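Local structure of 3-oxo-tetronate kinase (Salmonella typhimurium, 3DQQ) at residues C382-V387 against F406-F411; R356-G361 against R414-F419. The protein probably catalyses the ATP-dependent phosphorylation of 3-oxo-tetronate to 3-oxo-tetronate 4-phosphate. All coordinates share one frame; numbering follows the deposited sequence.

Contact 1: residues C382-V387 against F406-F411; sequences CISPGV and FGDESF
S384 and G407 bring the two backbones nearest, 5.6 Å between their CA atoms; toward I383 and F411 on one flank and G386 and F406 on the other the gap widens. Segment 382-387 is a tight reversal, a type II turn from S384 to V387 closed by V387 N to S384 O. Segment 406-411 runs without regular structure into a type I turn, D408 to F411, that leads into helix 411-417. At the base of the first turn I383 and S384 both face V387, a classic beta bulge in the connection between strands 376-382 and 387-392. The F411 ring reaches into this connection because its CG is anti to the backbone N (chi1 178°). The I383 and F411 side chains cross at about a right angle, I383 CG2 lying 3.6 Å from F411 CE1, and V387 adds CG1 at 3.5 Å from F411 CZ. The other branch, V387 CG2, goes to F406, 3.9 Å from F406 CB. P385 O lies at the edge of the F406 ring, 3.5 Å from F406 CD1; the F406 side chain also packs on Q327 of the second subunit and lies close to G404, probably an ATP-binding residue. S384 OG sits at the edge of the F411 ring, near its plane, and 3.2 Å from D408 OD1. D408 itself is steadied at OD2, where S410 OG bonds from above the carboxylate plane and R414 forms a salt bridge.

Contact 2: residues R356-G361 against R414-F419; sequences RFIVAG and RAQREF
I358 sets its terminal CD1 against the CB of A415 (3.9 Å) and the CG of Q416 (3.8 Å) on helix 411-417. CD1 is thus shared between two consecutive helix residues, and the I358 and Q416 side chains cross at about a right angle. Beyond its CG the extended Q416 chain (chi2 173°) carries CD on past the isoleucine, with Q416 CD 4.1 Å from I358 CD1. I358 and A415 bring the backbones nearest, 7.6 Å between their CA atoms, so the strand and the helix end meet through side chains. Two residues earlier on the strand, R356 points to the same side. Its guanidinium makes a loose, oblique contact with the Q416 methylene, R356 NH1 lying 4.2 Å from Q416 CG, while R356 NH2 is hydrogen-bonded to G251 O. F419 lies at the margin of the contact, its ring leading off from the strand and set edge-to-face with W389, whose NE1 also bonds A415 O. Around I358, the side chains of F411 and F412 extend the same apolar surface along the helix. The helix therefore covers one face of strand 356-360, whose neighbours are strands 253-257 and 398-402. At the far end of that strand G361 begins the run G361 to T364, probably part of the ATP site, at the N-terminus of helix 362-371: a strand-loop-helix arrangement in the nucleotide-binding C-terminal domain.

How the contacts relate
Centred 9 Å apart on the same side of the chain's centre, the two contacts are nested along the sequence: strand 356-360 comes first, then both segments of contact 1, then 414-419. Helix 411-417 joins them, since F411 at its start belongs to contact 1 and A415 and Q416 further along belong to contact 2. R414 spans the interval, its NH2 in a probable hydrogen bond to I383 O. The C-terminal helix is thereby held both to strand 356-360 and to the turn between strands 376-382 and 387-392, near probable ATP-binding residues G361 and G404.

Contact 1: residues C382-V387 against F406-F411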
ATOM      1  N   CYS A 382     -17.820 -22.812   0.670  1.00 44.61           N
ATOM      2  CA  CYS A 382     -16.678 -22.041   0.234  1.00 45.99           C
ATOM      3  C   CYS A 382     -16.528 -21.883  -1.220  1.00 45.53           C
ATOM      4  O   CYS A 382     -16.701 -22.829  -1.954  1.00 45.66           O
ATOM      5  CB  CYS A 382     -15.423 -22.760   0.593  1.00 47.38           C
ATOM      6  SG  CYS A 382     -15.145 -22.474   2.205  1.00 57.64           S
ATOM      7  N   ILE A 383     -16.101 -20.703  -1.619  1.00 44.93           N
ATOM      8  CA  ILE A 383     -15.706 -20.473  -2.971  1.00 44.90           C
ATOM      9  C   ILE A 383     -14.197 -20.606  -2.937  1.00 45.48           C
ATOM     10  O   ILE A 383     -13.611 -21.205  -3.799  1.00 45.96           O
ATOM     11  CB  ILE A 383     -16.191 -19.090  -3.459  1.00 44.58           C
ATOM     12  CG1 ILE A 383     -17.721 -18.977  -3.291  1.00 43.65           C
ATOM     13  CG2 ILE A 383     -15.786 -18.878  -4.892  1.00 43.80           C
ATOM     14  CD1 ILE A 383     -18.253 -17.588  -3.144  1.00 43.27           C
ATOM     15  N   SER A 384     -13.570 -20.054  -1.918  1.00 46.39           N
ATOM     16  CA  SER A 384     -12.135 -20.135  -1.728  1.00 46.76           C
ATOM     17  C   SER A 384     -11.995 -20.123  -0.243  1.00 47.26           C
ATOM     18  O   SER A 384     -12.934 -19.803   0.458  1.00 48.12           O
ATOM     19  CB  SER A 384     -11.419 -18.901  -2.290  1.00 47.24           C
ATOM     20  OG  SER A 384     -11.299 -18.930  -3.711  1.00 49.03           O
ATOM     21  N   PRO A 385     -10.827 -20.462   0.263  1.00 47.54           N
ATOM     22  CA  PRO A 385     -10.705 -20.447   1.713  1.00 47.03           C
ATOM     23  C   PRO A 385     -10.994 -19.082   2.273  1.00 46.81           C
ATOM     24  O   PRO A 385     -10.472 -18.096   1.771  1.00 47.08           O
ATOM     25  CB  PRO A 385      -9.240 -20.813   1.938  1.00 47.37           C
ATOM     26  CG  PRO A 385      -8.888 -21.627   0.716  1.00 47.78           C
ATOM     27  CD  PRO A 385      -9.591 -20.916  -0.393  1.00 47.77           C
ATOM     28  N   GLY A 386     -11.844 -19.046   3.301  1.00 46.68           N
ATOM     29  CA  GLY A 386     -12.179 -17.820   4.032  1.00 45.51           C
ATOM     30  C   GLY A 386     -13.355 -17.089   3.413  1.00 45.17           C
ATOM     31  O   GLY A 386     -13.849 -16.125   3.997  1.00 46.39           O
ATOM     32  N   VAL A 387     -13.816 -17.547   2.250  1.00 43.25           N
ATOM     33  CA  VAL A 387     -14.787 -16.827   1.475  1.00 41.49           C
ATOM     34  C   VAL A 387     -15.906 -17.715   1.015  1.00 40.16           C
ATOM     35  O   VAL A 387     -15.889 -18.187  -0.123  1.00 40.60           O
ATOM     36  CB  VAL A 387     -14.128 -16.200   0.269  1.00 41.87           C
ATOM     37  CG1 VAL A 387     -15.118 -15.250  -0.439  1.00 39.58           C
ATOM     38  CG2 VAL A 387     -12.869 -15.489   0.733  1.00 41.19           C
ATOM     39  N   PHE A 406      -7.451 -12.455  -0.529  1.00 57.90           N
ATOM     40  CA  PHE A 406      -8.128 -13.758  -0.651  1.00 57.75           C
ATOM     41  C   PHE A 406      -8.605 -14.069  -2.074  1.00 56.65           C
ATOM     42  O   PHE A 406      -8.978 -13.197  -2.842  1.00 55.76           O
ATOM     43  CB  PHE A 406      -9.376 -13.845   0.228  1.00 59.61           C
ATOM     44  CG  PHE A 406      -9.091 -13.826   1.681  1.00 61.59           C
ATOM     45  CD1 PHE A 406      -9.066 -14.997   2.398  1.00 63.17           C
ATOM     46  CD2 PHE A 406      -8.833 -12.613   2.348  1.00 65.66           C
ATOM     47  CE1 PHE A 406      -8.802 -14.991   3.756  1.00 64.41           C
ATOM     48  CE2 PHE A 406      -8.543 -12.594   3.715  1.00 64.70           C
ATOM     49  CZ  PHE A 406      -8.543 -13.792   4.420  1.00 64.04           C
ATOM     50  N   GLY A 407      -8.652 -15.353  -2.364  1.00 55.73           N
ATOM     51  CA  GLY A 407      -9.099 -15.846  -3.630  1.00 55.53           C
ATOM     52  C   GLY A 407      -7.944 -16.051  -4.592  1.00 55.09           C
ATOM     53  O   GLY A 407      -6.800 -15.683  -4.323  1.00 55.08           O
ATOM     54  N   ASP A 408      -8.308 -16.641  -5.718  1.00 54.54           N
ATOM     55  CA  ASP A 408      -7.481 -16.883  -6.875  1.00 54.25           C
ATOM     56  C   ASP A 408      -7.963 -15.990  -8.046  1.00 53.53           C
ATOM     57  O   ASP A 408      -8.968 -15.285  -7.948  1.00 53.02           O
ATOM     58  CB  ASP A 408      -7.664 -18.347  -7.265  1.00 54.84           C
ATOM     59  CG  ASP A 408      -9.193 -18.747  -7.491  1.00 58.34           C
ATOM     60  OD1 ASP A 408     -10.134 -18.395  -6.671  1.00 56.57           O
ATOM     61  OD2 ASP A 408      -9.427 -19.442  -8.522  1.00 62.83           O
ATOM     62  N   GLU A 409      -7.248 -16.054  -9.160  1.00 52.80           N
ATOM     63  CA  GLU A 409      -7.527 -15.250 -10.353  1.00 52.16           C
ATOM     64  C   GLU A 409      -8.971 -15.306 -10.839  1.00 51.00           C
ATOM     65  O   GLU A 409      -9.570 -14.277 -11.201  1.00 50.90           O
ATOM     66  CB  GLU A 409      -6.604 -15.718 -11.477  1.00 52.37           C
ATOM     67  CG  GLU A 409      -6.327 -14.697 -12.577  1.00 53.69           C
ATOM     68  CD  GLU A 409      -5.436 -15.265 -13.699  1.00 55.01           C
ATOM     69  OE1 GLU A 409      -5.527 -16.487 -14.003  1.00 58.68           O
ATOM     70  OE2 GLU A 409      -4.643 -14.482 -14.281  1.00 60.46           O
ATOM     71  N   SER A 410      -9.535 -16.506 -10.842  1.00 49.60           N
ATOM     72  CA  SER A 410     -10.850 -16.707 -11.428  1.00 48.53           C
ATOM     73  C   SER A 410     -11.999 -16.649 -10.418  1.00 47.20           C
ATOM     74  O   SER A 410     -13.118 -17.054 -10.727  1.00 47.21           O
ATOM     75  CB  SER A 410     -10.861 -18.041 -12.167  1.00 48.30           C
ATOM     76  OG  SER A 410     -10.672 -19.089 -11.245  1.00 48.07           O
ATOM     77  N   PHE A 411     -11.738 -16.123  -9.231  1.00 46.01           N
ATOM     78  CA  PHE A 411     -12.743 -16.066  -8.176  1.00 45.64           C
ATOM     79  C   PHE A 411     -14.139 -15.657  -8.634  1.00 45.23           C
ATOM     80  O   PHE A 411     -15.122 -16.351  -8.341  1.00 45.40           O
ATOM     81  CB  PHE A 411     -12.293 -15.100  -7.108  1.00 45.14           C
ATOM     82  CG  PHE A 411     -13.288 -14.923  -5.983  1.00 45.48           C
ATOM     83  CD1 PHE A 411     -13.432 -15.884  -5.008  1.00 44.71           C
ATOM     84  CD2 PHE A 411     -14.035 -13.765  -5.875  1.00 44.68           C
ATOM     85  CE1 PHE A 411     -14.320 -15.708  -3.978  1.00 44.86           C
ATOM     86  CE2 PHE A 411     -14.911 -13.597  -4.858  1.00 44.45           C
ATOM     87  CZ  PHE A 411     -15.066 -14.580  -3.913  1.00 44.17           C
TER

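Contact 2: residues R356-G361 against R414-F419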
ATOM      1  N   ARG A 356     -27.800 -11.883  -5.994  1.00 34.84           N
ATOM      2  CA  ARG A 356     -26.488 -12.340  -5.603  1.00 34.24           C
ATOM      3  C   ARG A 356     -25.439 -11.252  -5.783  1.00 33.68           C
ATOM      4  O   ARG A 356     -25.264 -10.752  -6.868  1.00 32.98           O
ATOM      5  CB  ARG A 356     -26.101 -13.508  -6.481  1.00 33.90           C
ATOM      6  CG  ARG A 356     -26.822 -14.779  -6.111  1.00 35.96           C
ATOM      7  CD  ARG A 356     -26.293 -15.973  -6.891  1.00 35.24           C
ATOM      8  NE  ARG A 356     -26.783 -15.860  -8.250  1.00 36.81           N
ATOM      9  CZ  ARG A 356     -26.184 -16.339  -9.333  1.00 35.89           C
ATOM     10  NH1 ARG A 356     -25.043 -17.018  -9.275  1.00 36.23           N
ATOM     11  NH2 ARG A 356     -26.765 -16.154 -10.494  1.00 34.72           N
ATOM     12  N   PHE A 357     -24.706 -10.930  -4.724  1.00 33.40           N
ATOM     13  CA  PHE A 357     -23.733  -9.862  -4.753  1.00 32.93           C
ATOM     14  C   PHE A 357     -22.345 -10.409  -4.454  1.00 33.05           C
ATOM     15  O   PHE A 357     -22.075 -10.868  -3.346  1.00 33.52           O
ATOM     16  CB  PHE A 357     -24.074  -8.854  -3.691  1.00 33.04           C
ATOM     17  CG  PHE A 357     -25.280  -8.042  -3.986  1.00 33.15           C
ATOM     18  CD1 PHE A 357     -25.167  -6.713  -4.343  1.00 33.86           C
ATOM     19  CD2 PHE A 357     -26.545  -8.590  -3.902  1.00 34.46           C
ATOM     20  CE1 PHE A 357     -26.312  -5.944  -4.618  1.00 34.16           C
ATOM     21  CE2 PHE A 357     -27.683  -7.822  -4.177  1.00 34.31           C
ATOM     22  CZ  PHE A 357     -27.559  -6.503  -4.528  1.00 33.89           C
ATOM     23  N   ILE A 358     -21.462 -10.356  -5.440  1.00 32.75           N
ATOM     24  CA  ILE A 358     -20.102 -10.794  -5.277  1.00 32.99           C
ATOM     25  C   ILE A 358     -19.290  -9.519  -5.034  1.00 33.19           C
ATOM     26  O   ILE A 358     -19.203  -8.675  -5.895  1.00 32.76           O
ATOM     27  CB  ILE A 358     -19.642 -11.569  -6.538  1.00 33.12           C
ATOM     28  CG1 ILE A 358     -20.595 -12.744  -6.793  1.00 32.78           C
ATOM     29  CG2 ILE A 358     -18.181 -12.045  -6.406  1.00 32.53           C
ATOM     30  CD1 ILE A 358     -20.459 -13.406  -8.173  1.00 32.19           C
ATOM     31  N   VAL A 359     -18.732  -9.360  -3.844  1.00 33.52           N
ATOM     32  CA  VAL A 359     -18.133  -8.086  -3.481  1.00 34.15           C
ATOM     33  C   VAL A 359     -16.658  -8.290  -3.120  1.00 35.35           C
ATOM     34  O   VAL A 359     -16.319  -9.201  -2.357  1.00 35.29           O
ATOM     35  CB  VAL A 359     -18.889  -7.452  -2.303  1.00 33.85           C
ATOM     36  CG1 VAL A 359     -18.301  -6.097  -1.943  1.00 33.31           C
ATOM     37  CG2 VAL A 359     -20.375  -7.355  -2.632  1.00 32.56           C
ATOM     38  N   ALA A 360     -15.784  -7.466  -3.700  1.00 35.86           N
ATOM     39  CA  ALA A 360     -14.348  -7.490  -3.410  1.00 36.56           C
ATOM     40  C   ALA A 360     -13.980  -6.236  -2.609  1.00 37.67           C
ATOM     41  O   ALA A 360     -14.293  -5.111  -3.016  1.00 37.39           O
ATOM     42  CB  ALA A 360     -13.552  -7.543  -4.679  1.00 35.58           C
ATOM     43  N   GLY A 361     -13.336  -6.446  -1.456  1.00 39.18           N
ATOM     44  CA  GLY A 361     -12.909  -5.369  -0.568  1.00 39.83           C
ATOM     45  C   GLY A 361     -13.610  -5.490   0.780  1.00 41.10           C
ATOM     46  O   GLY A 361     -14.815  -5.762   0.830  1.00 41.64           O
ATOM     47  N   ARG A 414     -15.669 -18.430 -10.558  1.00 46.45           N
ATOM     48  CA  ARG A 414     -15.964 -19.647  -9.806  1.00 47.24           C
ATOM     49  C   ARG A 414     -17.158 -19.431  -8.930  1.00 46.40           C
ATOM     50  O   ARG A 414     -18.037 -20.280  -8.896  1.00 46.15           O
ATOM     51  CB  ARG A 414     -14.759 -20.137  -9.004  1.00 47.41           C
ATOM     52  CG  ARG A 414     -13.585 -20.491  -9.973  1.00 50.84           C
ATOM     53  CD  ARG A 414     -12.450 -21.341  -9.364  1.00 52.03           C
ATOM     54  NE  ARG A 414     -12.067 -20.833  -8.044  1.00 55.79           N
ATOM     55  CZ  ARG A 414     -12.542 -21.289  -6.883  1.00 57.24           C
ATOM     56  NH1 ARG A 414     -13.427 -22.288  -6.828  1.00 57.22           N
ATOM     57  NH2 ARG A 414     -12.108 -20.731  -5.760  1.00 59.00           N
ATOM     58  N   ALA A 415     -17.210 -18.266  -8.283  1.00 45.73           N
ATOM     59  CA  ALA A 415     -18.340 -17.869  -7.454  1.00 45.51           C
ATOM     60  C   ALA A 415     -19.682 -18.168  -8.114  1.00 45.20           C
ATOM     61  O   ALA A 415     -20.659 -18.450  -7.449  1.00 44.71           O
ATOM     62  CB  ALA A 415     -18.239 -16.394  -7.156  1.00 45.18           C
ATOM     63  N   GLN A 416     -19.715 -18.095  -9.438  1.00 45.28           N
ATOM     64  CA  GLN A 416     -20.934 -18.259 -10.193  1.00 45.41           C
ATOM     65  C   GLN A 416     -21.056 -19.647 -10.786  1.00 45.84           C
ATOM     66  O   GLN A 416     -22.100 -20.260 -10.718  1.00 45.30           O
ATOM     67  CB  GLN A 416     -20.958 -17.234 -11.322  1.00 44.98           C
ATOM     68  CG  GLN A 416     -21.352 -15.838 -10.898  1.00 44.20           C
ATOM     69  CD  GLN A 416     -21.195 -14.808 -12.006  1.00 44.11           C
ATOM     70  OE1 GLN A 416     -20.106 -14.307 -12.262  1.00 44.60           O
ATOM     71  NE2 GLN A 416     -22.287 -14.478 -12.648  1.00 41.42           N
ATOM     72  N   ARG A 417     -19.978 -20.118 -11.394  1.00 46.96           N
ATOM     73  CA  ARG A 417     -19.999 -21.326 -12.222  1.00 47.77           C
ATOM     74  C   ARG A 417     -20.034 -22.599 -11.404  1.00 48.25           C
ATOM     75  O   ARG A 417     -20.634 -23.591 -11.807  1.00 47.80           O
ATOM     76  CB  ARG A 417     -18.756 -21.377 -13.108  1.00 48.63           C
ATOM     77  CG  ARG A 417     -18.772 -20.407 -14.261  1.00 49.63           C
ATOM     78  CD  ARG A 417     -19.383 -20.991 -15.515  1.00 51.63           C
ATOM     79  NE  ARG A 417     -19.298 -20.052 -16.637  1.00 52.51           N
ATOM     80  CZ  ARG A 417     -18.167 -19.738 -17.283  1.00 53.44           C
ATOM     81  NH1 ARG A 417     -16.973 -20.252 -16.940  1.00 53.01           N
ATOM     82  NH2 ARG A 417     -18.226 -18.879 -18.284  1.00 53.48           N
ATOM     83  N   GLU A 418     -19.367 -22.584 -10.259  1.00 48.92           N
ATOM     84  CA  GLU A 418     -19.410 -23.729  -9.364  1.00 49.45           C
ATOM     85  C   GLU A 418     -20.579 -23.696  -8.392  1.00 48.87           C
ATOM     86  O   GLU A 418     -20.595 -24.468  -7.460  1.00 49.27           O
ATOM     87  CB  GLU A 418     -18.084 -23.864  -8.634  1.00 49.23           C
ATOM     88  CG  GLU A 418     -16.995 -24.281  -9.606  1.00 51.43           C
ATOM     89  CD  GLU A 418     -15.585 -23.892  -9.148  1.00 53.63           C
ATOM     90  OE1 GLU A 418     -15.281 -23.984  -7.909  1.00 60.04           O
ATOM     91  OE2 GLU A 418     -14.771 -23.511 -10.037  1.00 58.71           O
ATOM     92  N   PHE A 419     -21.562 -22.831  -8.603  1.00 48.60           N
ATOM     93  CA  PHE A 419     -22.705 -22.796  -7.724  1.00 48.85           C
ATOM     94  C   PHE A 419     -23.918 -22.392  -8.496  1.00 50.24           C
ATOM     95  O   PHE A 419     -24.176 -21.244  -8.680  1.00 50.46           O
ATOM     96  CB  PHE A 419     -22.458 -21.822  -6.590  1.00 47.73           C
ATOM     97  CG  PHE A 419     -21.256 -22.149  -5.796  1.00 46.40           C
ATOM     98  CD1 PHE A 419     -21.346 -22.969  -4.688  1.00 44.89           C
ATOM     99  CD2 PHE A 419     -20.013 -21.689  -6.186  1.00 45.19           C
ATOM    100  CE1 PHE A 419     -20.220 -23.299  -3.956  1.00 43.80           C
ATOM    101  CE2 PHE A 419     -18.881 -22.024  -5.462  1.00 45.23           C
ATOM    102  CZ  PHE A 419     -18.994 -22.833  -4.339  1.00 44.62           C
TER